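Long-range contacts in epimerase (Methylomonas sp. DH-1, PDB 7CJ5), which catalyses the manganese-dependent epimerisation of ketoses at C3, with highest activity toward L-ribulose, followed by D-ribulose, D-allulose and D-fructose: residues A[37-42]-A[65-70]; A[7-12]-A[241-246]; A[14-19]-A[270-275]. One frame throughout, in Å; residues are numbered along the deposited sequence. Where two conformers were deposited one is given.

Interaction 1 (A[37-42]-A[65-70]). With BDF (beta-D-fructopyranose), chain F; FUD (D-fructose), chain D.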
loop_
_atom_site.group_PDB
_atom_site.type_symbol
_atom_site.label_atom_id
_atom_site.label_comp_id
_atom_site.label_asym_id
_atom_site.label_seq_id
_atom_site.Cartn_x
_atom_site.Cartn_y
_atom_site.Cartn_z
ATOM N N TYR A 37 -1.672 -10.444 26.412
ATOM C CA TYR A 37 -0.326 -10.252 25.821
ATOM C C TYR A 37 0.747 -10.356 26.908
ATOM O O TYR A 37 0.463 -10.083 28.092
ATOM C CB TYR A 37 -0.248 -8.925 25.068
ATOM C CG TYR A 37 -1.119 -8.881 23.840
ATOM C CD1 TYR A 37 -0.715 -9.486 22.661
ATOM C CD2 TYR A 37 -2.369 -8.288 23.872
ATOM C CE1 TYR A 37 -1.510 -9.463 21.530
ATOM C CE2 TYR A 37 -3.182 -8.259 22.751
ATOM C CZ TYR A 37 -2.748 -8.843 21.572
ATOM O OH TYR A 37 -3.545 -8.838 20.467
ATOM N N ASP A 38 1.940 -10.787 26.490
ATOM C CA ASP A 38 3.146 -10.954 27.340
ATOM C C ASP A 38 3.867 -9.611 27.481
ATOM O O ASP A 38 4.563 -9.408 28.508
ATOM C CB ASP A 38 4.085 -11.995 26.729
ATOM C CG ASP A 38 3.412 -13.334 26.516
ATOM O OD1 ASP A 38 2.896 -13.881 27.508
ATOM O OD2 ASP A 38 3.419 -13.819 25.368
ATOM N N TYR A 39 3.720 -8.728 26.492
ATOM C CA TYR A 39 4.439 -7.430 26.467
ATOM C C TYR A 39 3.586 -6.393 25.744
ATOM O O TYR A 39 2.644 -6.747 25.004
ATOM C CB TYR A 39 5.833 -7.560 25.840
ATOM C CG TYR A 39 5.867 -7.813 24.352
ATOM C CD1 TYR A 39 5.864 -9.104 23.849
ATOM C CD2 TYR A 39 5.895 -6.766 23.444
ATOM C CE1 TYR A 39 5.887 -9.347 22.487
ATOM C CE2 TYR A 39 5.922 -6.993 22.076
ATOM C CZ TYR A 39 5.906 -8.289 21.597
ATOM O OH TYR A 39 5.898 -8.525 20.255
ATOM N N ILE A 40 3.912 -5.133 25.999
ATOM C CA ILE A 40 3.401 -3.976 25.220
ATOM C C ILE A 40 4.553 -3.476 24.352
ATOM O O ILE A 40 5.703 -3.406 24.849
ATOM C CB ILE A 40 2.840 -2.866 26.128
ATOM C CG1 ILE A 40 2.307 -1.697 25.296
ATOM C CG2 ILE A 40 3.868 -2.412 27.154
ATOM C CD1 ILE A 40 1.280 -0.874 26.022
ATOM N N GLU A 41 4.255 -3.198 23.089
ATOM C CA GLU A 41 5.188 -2.511 22.170
ATOM C C GLU A 41 4.914 -1.009 22.289
ATOM O O GLU A 41 3.856 -0.542 21.833
ATOM C CB GLU A 41 5.020 -3.025 20.749
ATOM C CG GLU A 41 6.039 -2.429 19.793
ATOM C CD GLU A 41 5.924 -2.974 18.386
ATOM O OE1 GLU A 41 5.891 -4.205 18.253
ATOM O OE2 GLU A 41 5.844 -2.170 17.440
ATOM N N ILE A 42 5.815 -0.286 22.936
ATOM C CA ILE A 42 5.637 1.168 23.204
ATOM C C ILE A 42 6.124 1.948 21.990
ATOM O O ILE A 42 7.230 1.669 21.532
ATOM C CB ILE A 42 6.364 1.587 24.486
ATOM C CG1 ILE A 42 5.854 0.791 25.688
ATOM C CG2 ILE A 42 6.236 3.089 24.689
ATOM C CD1 ILE A 42 6.684 0.981 26.934
ATOM N N ARG A 65 6.000 -6.998 30.368
ATOM C CA ARG A 65 7.286 -6.637 29.721
ATOM C C ARG A 65 6.998 -5.596 28.640
ATOM O O ARG A 65 5.811 -5.400 28.307
ATOM C CB ARG A 65 7.950 -7.886 29.138
ATOM C CG ARG A 65 8.297 -8.916 30.202
ATOM C CD ARG A 65 9.257 -9.948 29.671
ATOM N NE ARG A 65 8.661 -10.826 28.680
ATOM C CZ ARG A 65 7.826 -11.824 28.954
ATOM N NH1 ARG A 65 7.454 -12.059 30.202
ATOM N NH2 ARG A 65 7.362 -12.589 27.978
ATOM N N ALA A 66 8.049 -4.958 28.124
ATOM C CA ALA A 66 7.954 -3.923 27.077
ATOM C C ALA A 66 9.058 -4.132 26.045
ATOM O O ALA A 66 10.191 -4.474 26.432
ATOM C CB ALA A 66 8.046 -2.549 27.686
ATOM N N HIS A 67 8.707 -3.934 24.777
ATOM C CA HIS A 67 9.646 -3.641 23.670
ATOM C C HIS A 67 9.222 -2.291 23.098
ATOM O O HIS A 67 8.237 -1.718 23.613
ATOM C CB HIS A 67 9.650 -4.768 22.633
ATOM C CG HIS A 67 10.112 -6.080 23.168
ATOM N ND1 HIS A 67 11.358 -6.246 23.756
ATOM C CD2 HIS A 67 9.513 -7.292 23.176
ATOM C CE1 HIS A 67 11.504 -7.511 24.114
ATOM N NE2 HIS A 67 10.381 -8.181 23.767
ATOM N N ALA A 68 9.948 -1.770 22.116
ATOM C CA ALA A 68 9.630 -0.448 21.538
ATOM C C ALA A 68 9.768 -0.496 20.021
ATOM O O ALA A 68 10.607 -1.253 19.502
ATOM C CB ALA A 68 10.507 0.626 22.138
ATOM N N SER A 69 8.953 0.311 19.355
ATOM C CA SER A 69 9.038 0.589 17.906
ATOM C C SER A 69 8.933 2.096 17.712
ATOM O O SER A 69 8.408 2.807 18.603
ATOM C CB SER A 69 7.980 -0.150 17.130
ATOM O OG SER A 69 6.682 0.262 17.523
ATOM N N LEU A 70 9.419 2.576 16.586
ATOM C CA LEU A 70 9.160 3.970 16.175
ATOM C C LEU A 70 9.343 4.053 14.668
ATOM O O LEU A 70 9.914 3.109 14.080
ATOM C CB LEU A 70 10.122 4.901 16.919
ATOM C CG LEU A 70 11.605 4.654 16.668
ATOM C CD1 LEU A 70 12.085 5.401 15.434
ATOM C CD2 LEU A 70 12.419 5.045 17.881
HETATM C C1 BDF F . 4.237 -18.425 24.212
HETATM C C2 BDF F . 3.426 -18.578 25.490
HETATM C C3 BDF F . 3.316 -17.255 26.267
HETATM C C4 BDF F . 2.663 -17.503 27.623
HETATM C C5 BDF F . 3.452 -18.546 28.395
HETATM C C6 BDF F . 3.569 -19.809 27.564
HETATM O O1 BDF F . 4.106 -19.612 23.440
HETATM O O2 BDF F . 2.122 -19.016 25.194
HETATM O O3 BDF F . 2.542 -16.329 25.512
HETATM O O4 BDF F . 2.588 -16.285 28.366
HETATM O O5 BDF F . 4.762 -18.054 28.691
HETATM O O6 BDF F . 4.137 -19.544 26.269
HETATM C C1 FUD D . 3.300 1.267 10.012
HETATM C C2 FUD D . 3.612 0.027 10.804
HETATM C C3 FUD D . 3.965 0.186 12.261
HETATM C C4 FUD D . 4.978 1.313 12.275
HETATM C C5 FUD D . 5.355 1.929 13.621
HETATM C C6 FUD D . 4.608 1.408 14.832
HETATM O O1 FUD D . 2.576 0.942 8.824
HETATM O O2 FUD D . 3.567 -1.073 10.269
HETATM O O3 FUD D . 4.523 -1.022 12.786
HETATM O O4 FUD D . 6.115 0.777 11.624
HETATM O O5 FUD D . 6.766 1.829 13.809
HETATM O O6 FUD D . 5.082 2.149 15.989
#
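Strands 39-42 and 65-70, neighbours in the TIM barrel, run parallel, their axes 4.3 Å apart at closest approach and inclined at 25°, with Tyr39 facing Arg65 and Ile42 facing Ala68. Ile40 N donates to Arg65 O, His67 N to Ile40 O, and Ser69 N to Ile42 O; Ile42 N reaches His67 O at 2.9 Å. The bond from Arg65 N to Asp38 O is weak. On the inward face, which carries Tyr39, Glu41 and His67, the two rings form a T-shaped stack with planes at 67°: His67 CD2 sits 3.6 Å above the centre of the Tyr39 ring. Glu41, extended with CG anti to its backbone N (chi1 -175°), accepts from Ser69 OG at 2.6 Å through OE2, while Ser69 OG itself accepts from O6 of the bound D-fructose at 2.9 Å. Glu41 OE1 bonds Tyr209, Thr244 and the manganese ligand His211. A leucine here removes the carboxylate, which would probably leave Ser69 OG freer to turn from the sugar and His211 without a mate that helps to hold it. On the reverse face, Ile42 CD1 meets Ala66 CB at 3.9 Å. Helix 52-61 connects the strands as a beta-alpha-beta unit; strands 8-12 and 107-112 flank them.

Interaction 2 (A[7-12]-A[241-246]). With MN (manganese (II) ion), chain C; FUD (D-fructose), chain D; BDF (beta-D-fructopyranose), chain F.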
loop_
_atom_site.group_PDB
_atom_site.type_symbol
_atom_site.label_atom_id
_atom_site.label_comp_id
_atom_site.label_asym_id
_atom_site.label_seq_id
_atom_site.Cartn_x
_atom_site.Cartn_y
_atom_site.Cartn_z
ATOM N N LEU A 7 9.719 -16.684 22.340
ATOM C CA LEU A 7 8.363 -16.615 21.758
ATOM C C LEU A 7 7.497 -15.829 22.749
ATOM O O LEU A 7 7.313 -16.277 23.883
ATOM C CB LEU A 7 7.831 -18.031 21.521
ATOM C CG LEU A 7 6.455 -18.079 20.865
ATOM C CD1 LEU A 7 6.444 -17.195 19.628
ATOM C CD2 LEU A 7 6.055 -19.512 20.532
ATOM N N GLU A 8 7.015 -14.666 22.347
ATOM C CA GLU A 8 6.158 -13.824 23.219
ATOM C C GLU A 8 5.281 -12.947 22.332
ATOM O O GLU A 8 5.735 -12.573 21.236
ATOM C CB GLU A 8 7.004 -13.002 24.195
ATOM C CG GLU A 8 8.098 -12.167 23.549
ATOM C CD GLU A 8 8.951 -11.407 24.556
ATOM O OE1 GLU A 8 10.013 -10.894 24.168
ATOM O OE2 GLU A 8 8.547 -11.321 25.734
ATOM N N TYR A 9 4.080 -12.637 22.821
ATOM C CA TYR A 9 3.015 -11.930 22.072
ATOM C C TYR A 9 2.835 -10.531 22.654
ATOM O O TYR A 9 2.727 -10.386 23.895
ATOM C CB TYR A 9 1.729 -12.752 22.098
ATOM C CG TYR A 9 1.876 -14.098 21.438
ATOM C CD1 TYR A 9 1.842 -14.211 20.061
ATOM C CD2 TYR A 9 2.122 -15.244 22.178
ATOM C CE1 TYR A 9 1.995 -15.434 19.434
ATOM C CE2 TYR A 9 2.280 -16.479 21.566
ATOM C CZ TYR A 9 2.211 -16.572 20.187
ATOM O OH TYR A 9 2.377 -17.766 19.549
ATOM N N GLY A 10 2.789 -9.543 21.762
ATOM C CA GLY A 10 2.725 -8.112 22.105
ATOM C C GLY A 10 1.489 -7.432 21.551
ATOM O O GLY A 10 1.058 -7.760 20.422
ATOM N N GLY A 11 0.938 -6.501 22.326
ATOM C CA GLY A 11 -0.057 -5.520 21.858
ATOM C C GLY A 11 0.624 -4.199 21.572
ATOM O O GLY A 11 1.371 -3.725 22.451
ATOM N N HIS A 12 0.406 -3.623 20.390
ATOM C CA HIS A 12 0.935 -2.281 20.049
ATOM C C HIS A 12 0.211 -1.241 20.912
ATOM O O HIS A 12 -1.031 -1.238 20.913
ATOM C CB HIS A 12 0.785 -1.995 18.553
ATOM C CG HIS A 12 1.682 -0.906 18.072
ATOM N ND1 HIS A 12 1.534 0.398 18.485
ATOM C CD2 HIS A 12 2.732 -0.925 17.222
ATOM C CE1 HIS A 12 2.445 1.147 17.895
ATOM N NE2 HIS A 12 3.198 0.358 17.113
ATOM N N GLY A 241 10.411 -15.592 18.839
ATOM C CA GLY A 241 10.651 -14.167 19.083
ATOM C C GLY A 241 9.339 -13.414 19.216
ATOM O O GLY A 241 8.263 -14.014 19.210
ATOM N N PRO A 242 9.417 -12.074 19.336
ATOM C CA PRO A 242 8.238 -11.232 19.480
ATOM C C PRO A 242 7.302 -11.295 18.275
ATOM O O PRO A 242 7.763 -11.276 17.142
ATOM C CB PRO A 242 8.809 -9.812 19.617
ATOM C CG PRO A 242 10.233 -10.034 20.070
ATOM C CD PRO A 242 10.664 -11.308 19.387
ATOM N N ILE A 243 6.007 -11.330 18.578
ATOM C CA ILE A 243 4.886 -11.235 17.603
ATOM C C ILE A 243 3.897 -10.222 18.181
ATOM O O ILE A 243 3.244 -10.543 19.211
ATOM C CB ILE A 243 4.233 -12.609 17.371
ATOM C CG1 ILE A 243 5.248 -13.648 16.895
ATOM C CG2 ILE A 243 3.055 -12.492 16.421
ATOM C CD1 ILE A 243 4.672 -15.025 16.760
ATOM N N THR A 244 3.824 -9.043 17.569
ATOM C CA THR A 244 2.936 -7.933 17.993
ATOM C C THR A 244 1.739 -7.840 17.051
ATOM O O THR A 244 1.944 -7.853 15.821
ATOM C CB THR A 244 3.677 -6.592 17.970
ATOM O OG1 THR A 244 4.716 -6.597 18.952
ATOM C CG2 THR A 244 2.750 -5.417 18.177
ATOM N N PHE A 245 0.541 -7.711 17.611
ATOM C CA PHE A 245 -0.669 -7.302 16.869
ATOM C C PHE A 245 -0.753 -5.774 16.849
ATOM O O PHE A 245 -0.590 -5.126 17.902
ATOM C CB PHE A 245 -1.928 -7.867 17.523
ATOM C CG PHE A 245 -3.157 -7.248 16.928
ATOM C CD1 PHE A 245 -3.496 -7.491 15.605
ATOM C CD2 PHE A 245 -3.925 -6.358 17.659
ATOM C CE1 PHE A 245 -4.608 -6.888 15.041
ATOM C CE2 PHE A 245 -5.033 -5.759 17.088
ATOM C CZ PHE A 245 -5.370 -6.023 15.780
ATOM N N GLU A 246 -1.047 -5.195 15.691
ATOM C CA GLU A 246 -1.265 -3.730 15.619
ATOM C C GLU A 246 -2.382 -3.380 14.638
ATOM O O GLU A 246 -2.628 -4.128 13.669
ATOM C CB GLU A 246 0.034 -3.039 15.234
ATOM C CG GLU A 246 0.402 -3.248 13.790
ATOM C CD GLU A 246 1.743 -2.659 13.407
ATOM O OE1 GLU A 246 2.326 -1.920 14.226
ATOM O OE2 GLU A 246 2.202 -2.958 12.297
HETATM MN MN MN C . 4.151 -2.830 11.508
HETATM C C1 FUD D . 3.300 1.267 10.012
HETATM C C2 FUD D . 3.612 0.027 10.804
HETATM C C3 FUD D . 3.965 0.186 12.261
HETATM C C4 FUD D . 4.978 1.313 12.275
HETATM C C5 FUD D . 5.355 1.929 13.621
HETATM C C6 FUD D . 4.608 1.408 14.832
HETATM O O1 FUD D . 2.576 0.942 8.824
HETATM O O2 FUD D . 3.567 -1.073 10.269
HETATM O O3 FUD D . 4.523 -1.022 12.786
HETATM O O4 FUD D . 6.115 0.777 11.624
HETATM O O5 FUD D . 6.766 1.829 13.809
HETATM O O6 FUD D . 5.082 2.149 15.989
HETATM C C1 BDF F . 4.237 -18.425 24.212
HETATM C C2 BDF F . 3.426 -18.578 25.490
HETATM C C3 BDF F . 3.316 -17.255 26.267
HETATM C C4 BDF F . 2.663 -17.503 27.623
HETATM C C5 BDF F . 3.452 -18.546 28.395
HETATM C C6 BDF F . 3.569 -19.809 27.564
HETATM O O1 BDF F . 4.106 -19.612 23.440
HETATM O O2 BDF F . 2.122 -19.016 25.194
HETATM O O3 BDF F . 2.542 -16.329 25.512
HETATM O O4 BDF F . 2.588 -16.285 28.366
HETATM O O5 BDF F . 4.762 -18.054 28.691
HETATM O O6 BDF F . 4.137 -19.544 26.269
#
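Ile243 O is held by two neighbouring residues of strand 8-12: Gly10 N donates to it at 2.8 Å, tilted 33° from the carbonyl plane, and Tyr9 CA adds a CA-H...O contact at 3.2 Å. This parallel pairing of first and last strands, with axes 31° apart, closes the eight-stranded TIM barrel. Further backbone bonds continue it from Ile243 N to Glu8 O, from Phe245 N to Gly10 O and from His12 N to Phe245 O; that from Glu8 N to Gly241 O is weak. Gly10 lies so near Thr244 that a beta carbon on it would come 2.9 Å from Thr244 OG1. That hydroxyl is already engaged by Tyr39 OH, Tyr209 OH and Glu41 OE1, a buried polar cluster inside the barrel.

On the outward face, Tyr9 and Ile243 lie alongside each other, Tyr9 CE1 meeting Ile243 CD1 at 3.8 Å. The same methyl touches Leu7 CD1 at 4.0 Å, and helix 271-286 covers the Tyr9 ring.

At the C-terminal ends of the strands, both of which bring residues to the sugar site, His12 CD2 approaches Glu246 OE1 at 3.2 Å. Glu246 starts with CG between its backbone N and carbonyl carbon (chi1 73°) and then extends, carrying its carboxylate to the manganese ion, which Glu152, Asp185 and His211 also bind. Its inferred role as a proton donor/acceptor in C3 epimerisation is consistent with this placement: Glu246 OE2 binds manganese at 2.1 Å, while Glu246 OE1 lies 2.8 Å from O3 of D-fructose.

Interaction 3 (A[14-19]-A[270-275]). With MG (magnesium ion), chain E.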
loop_
_atom_site.group_PDB
_atom_site.type_symbol
_atom_site.label_atom_id
_atom_site.label_comp_id
_atom_site.label_asym_id
_atom_site.label_seq_id
_atom_site.Cartn_x
_atom_site.Cartn_y
_atom_site.Cartn_z
ATOM N N LEU A 14 -0.438 1.710 20.486
ATOM C CA LEU A 14 -1.286 2.664 19.724
ATOM C C LEU A 14 -2.663 2.053 19.468
ATOM O O LEU A 14 -3.545 2.798 19.058
ATOM C CB LEU A 14 -0.606 3.045 18.407
ATOM C CG LEU A 14 0.699 3.825 18.532
ATOM C CD1 LEU A 14 1.117 4.353 17.173
ATOM C CD2 LEU A 14 0.595 4.960 19.539
ATOM N N VAL A 15 -2.839 0.749 19.701
ATOM C CA VAL A 15 -4.182 0.100 19.654
ATOM C C VAL A 15 -5.076 0.730 20.731
ATOM O O VAL A 15 -6.294 0.780 20.526
ATOM C CB VAL A 15 -4.082 -1.424 19.827
ATOM C CG1 VAL A 15 -5.437 -2.049 20.137
ATOM C CG2 VAL A 15 -3.448 -2.063 18.603
ATOM N N TRP A 16 -4.487 1.212 21.831
ATOM C CA TRP A 16 -5.244 1.706 23.013
ATOM C C TRP A 16 -5.079 3.219 23.175
ATOM O O TRP A 16 -6.059 3.860 23.548
ATOM C CB TRP A 16 -4.827 0.975 24.298
ATOM C CG TRP A 16 -5.278 -0.451 24.367
ATOM C CD1 TRP A 16 -6.490 -0.915 24.801
ATOM C CD2 TRP A 16 -4.524 -1.609 23.972
ATOM N NE1 TRP A 16 -6.529 -2.278 24.714
ATOM C CE2 TRP A 16 -5.344 -2.731 24.200
ATOM C CE3 TRP A 16 -3.244 -1.806 23.443
ATOM C CZ2 TRP A 16 -4.917 -4.033 23.931
ATOM C CZ3 TRP A 16 -2.823 -3.089 23.177
ATOM C CH2 TRP A 16 -3.653 -4.184 23.415
ATOM N N SER A 17 -3.884 3.765 22.948
ATOM C CA SER A 17 -3.564 5.162 23.343
ATOM C C SER A 17 -2.712 5.891 22.293
ATOM O O SER A 17 -1.689 5.342 21.836
ATOM C CB SER A 17 -2.909 5.167 24.693
ATOM O OG SER A 17 -2.476 6.481 25.016
ATOM N N GLY A 18 -3.102 7.128 21.968
ATOM C CA GLY A 18 -2.430 7.973 20.964
ATOM C C GLY A 18 -1.194 8.628 21.538
ATOM O O GLY A 18 -0.303 9.008 20.757
ATOM N N ASP A 19 -1.115 8.738 22.868
ATOM C CA ASP A 19 0.056 9.370 23.526
ATOM C C ASP A 19 0.534 8.538 24.717
ATOM O O ASP A 19 -0.033 7.457 25.004
ATOM C CB ASP A 19 -0.227 10.826 23.901
ATOM C CG ASP A 19 -1.095 11.038 25.129
ATOM O OD1 ASP A 19 -1.389 10.054 25.842
ATOM O OD2 ASP A 19 -1.462 12.204 25.367
ATOM N N ASP A 270 -13.803 -0.741 19.506
ATOM C CA ASP A 270 -13.342 -1.165 20.850
ATOM C C ASP A 270 -11.946 -1.799 20.767
ATOM O O ASP A 270 -11.822 -2.904 20.224
ATOM C CB ASP A 270 -14.340 -2.112 21.510
ATOM C CG ASP A 270 -13.974 -2.341 22.959
ATOM O OD1 ASP A 270 -14.064 -1.374 23.742
ATOM O OD2 ASP A 270 -13.536 -3.440 23.274
ATOM N N SER A 271 -10.948 -1.123 21.339
ATOM C CA SER A 271 -9.540 -1.586 21.428
ATOM C C SER A 271 -9.500 -2.978 22.056
ATOM O O SER A 271 -8.797 -3.850 21.511
ATOM C CB SER A 271 -8.708 -0.618 22.229
ATOM O OG SER A 271 -8.725 0.672 21.638
ATOM N N ASP A 272 -10.197 -3.157 23.178
ATOM C CA ASP A 272 -10.173 -4.409 23.985
ATOM C C ASP A 272 -10.725 -5.567 23.145
ATOM O O ASP A 272 -10.067 -6.618 23.108
ATOM C CB ASP A 272 -10.940 -4.261 25.302
ATOM C CG ASP A 272 -10.258 -3.375 26.332
ATOM O OD1 ASP A 272 -9.039 -3.156 26.212
ATOM O OD2 ASP A 272 -10.947 -2.935 27.270
ATOM N N ASP A 273 -11.882 -5.405 22.490
ATOM C CA ASP A 273 -12.498 -6.480 21.665
ATOM C C ASP A 273 -11.544 -6.876 20.535
ATOM O O ASP A 273 -11.327 -8.097 20.319
ATOM C CB ASP A 273 -13.846 -6.030 21.100
ATOM C CG ASP A 273 -14.941 -5.998 22.146
ATOM O OD1 ASP A 273 -14.751 -6.627 23.194
ATOM O OD2 ASP A 273 -15.959 -5.337 21.905
ATOM N N LEU A 274 -11.007 -5.880 19.833
ATOM C CA LEU A 274 -10.125 -6.108 18.658
ATOM C C LEU A 274 -8.877 -6.875 19.089
ATOM O O LEU A 274 -8.559 -7.900 18.438
ATOM C CB LEU A 274 -9.732 -4.775 18.030
ATOM C CG LEU A 274 -8.677 -4.882 16.929
ATOM C CD1 LEU A 274 -9.281 -5.468 15.672
ATOM C CD2 LEU A 274 -8.056 -3.530 16.631
ATOM N N ALA A 275 -8.183 -6.378 20.113
ATOM C CA ALA A 275 -6.877 -6.903 20.579
ATOM C C ALA A 275 -7.051 -8.302 21.178
ATOM O O ALA A 275 -6.153 -9.138 20.956
ATOM C CB ALA A 275 -6.264 -5.954 21.575
HETATM MG MG MG E . -15.796 -5.934 25.242
HETATM O O HOH W 1 -14.799 -4.208 25.602
HETATM O O HOH W 2 -16.720 -6.076 27.091
HETATM O O HOH W 3 -17.315 -5.052 23.856
#
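Two hydrogen bonds join Val15 and Trp16, in the loop after the first strand of the TIM barrel, to the opening turn of its last helix, 271-286. Ser271 OG donates to Val15 O at 2.7 Å, so a helix side chain engages a loop carbonyl. Trp16 NE1 donates to Asp272 OD1 at 3.1 Å; the acceptor lies close to the indole plane and receives the N-H nearly in line with its own C-O bond, although ring and carboxylate planes are 50° apart.

Asp270 caps the start of the helix, its OD2 accepting from Asp273 N at 2.7 Å. In one of its two deposited conformers, Asp273 binds a magnesium ion through OD1.

Apolar contacts fill in beside the two cross-segment bonds. Val15 CG1 stands 3.9 Å above the centre of the Trp16 ring and also touches Ala275 CB. Ala28 and Ala32 of helix 22-35 also pack on Trp16. With its CG anti to the carbonyl carbon (chi1 -71°), Trp16 lays its indole along helix 271-286: CD1 rests against Ser271 CB at 3.4 Å, and Trp16 CZ2 against Ala275 CB at 3.3 Å.

In the fold
Interactions 1 and 2 belong to one closed sheet and share strand 8-12 as neighbour or member: Asp38 N probably bonds to Tyr9 O, and their centres lie about 7 Å apart. Both are built chiefly from parallel backbone bonds, with mostly polar side chains inside the barrel and mostly apolar or aromatic ones outside; each also reaches both bound fructose molecules. All three contacts are buried; interaction 3 lies farther out, its centre about 16 Å from that of the chain, with Asp272 partly exposed at its edge. It joins a loop to a helix through side-chain bonds and indole packing, and meets the barrel wall through Phe245 against Leu274 and through Tyr37 OH, which probably bonds to Ala275 O.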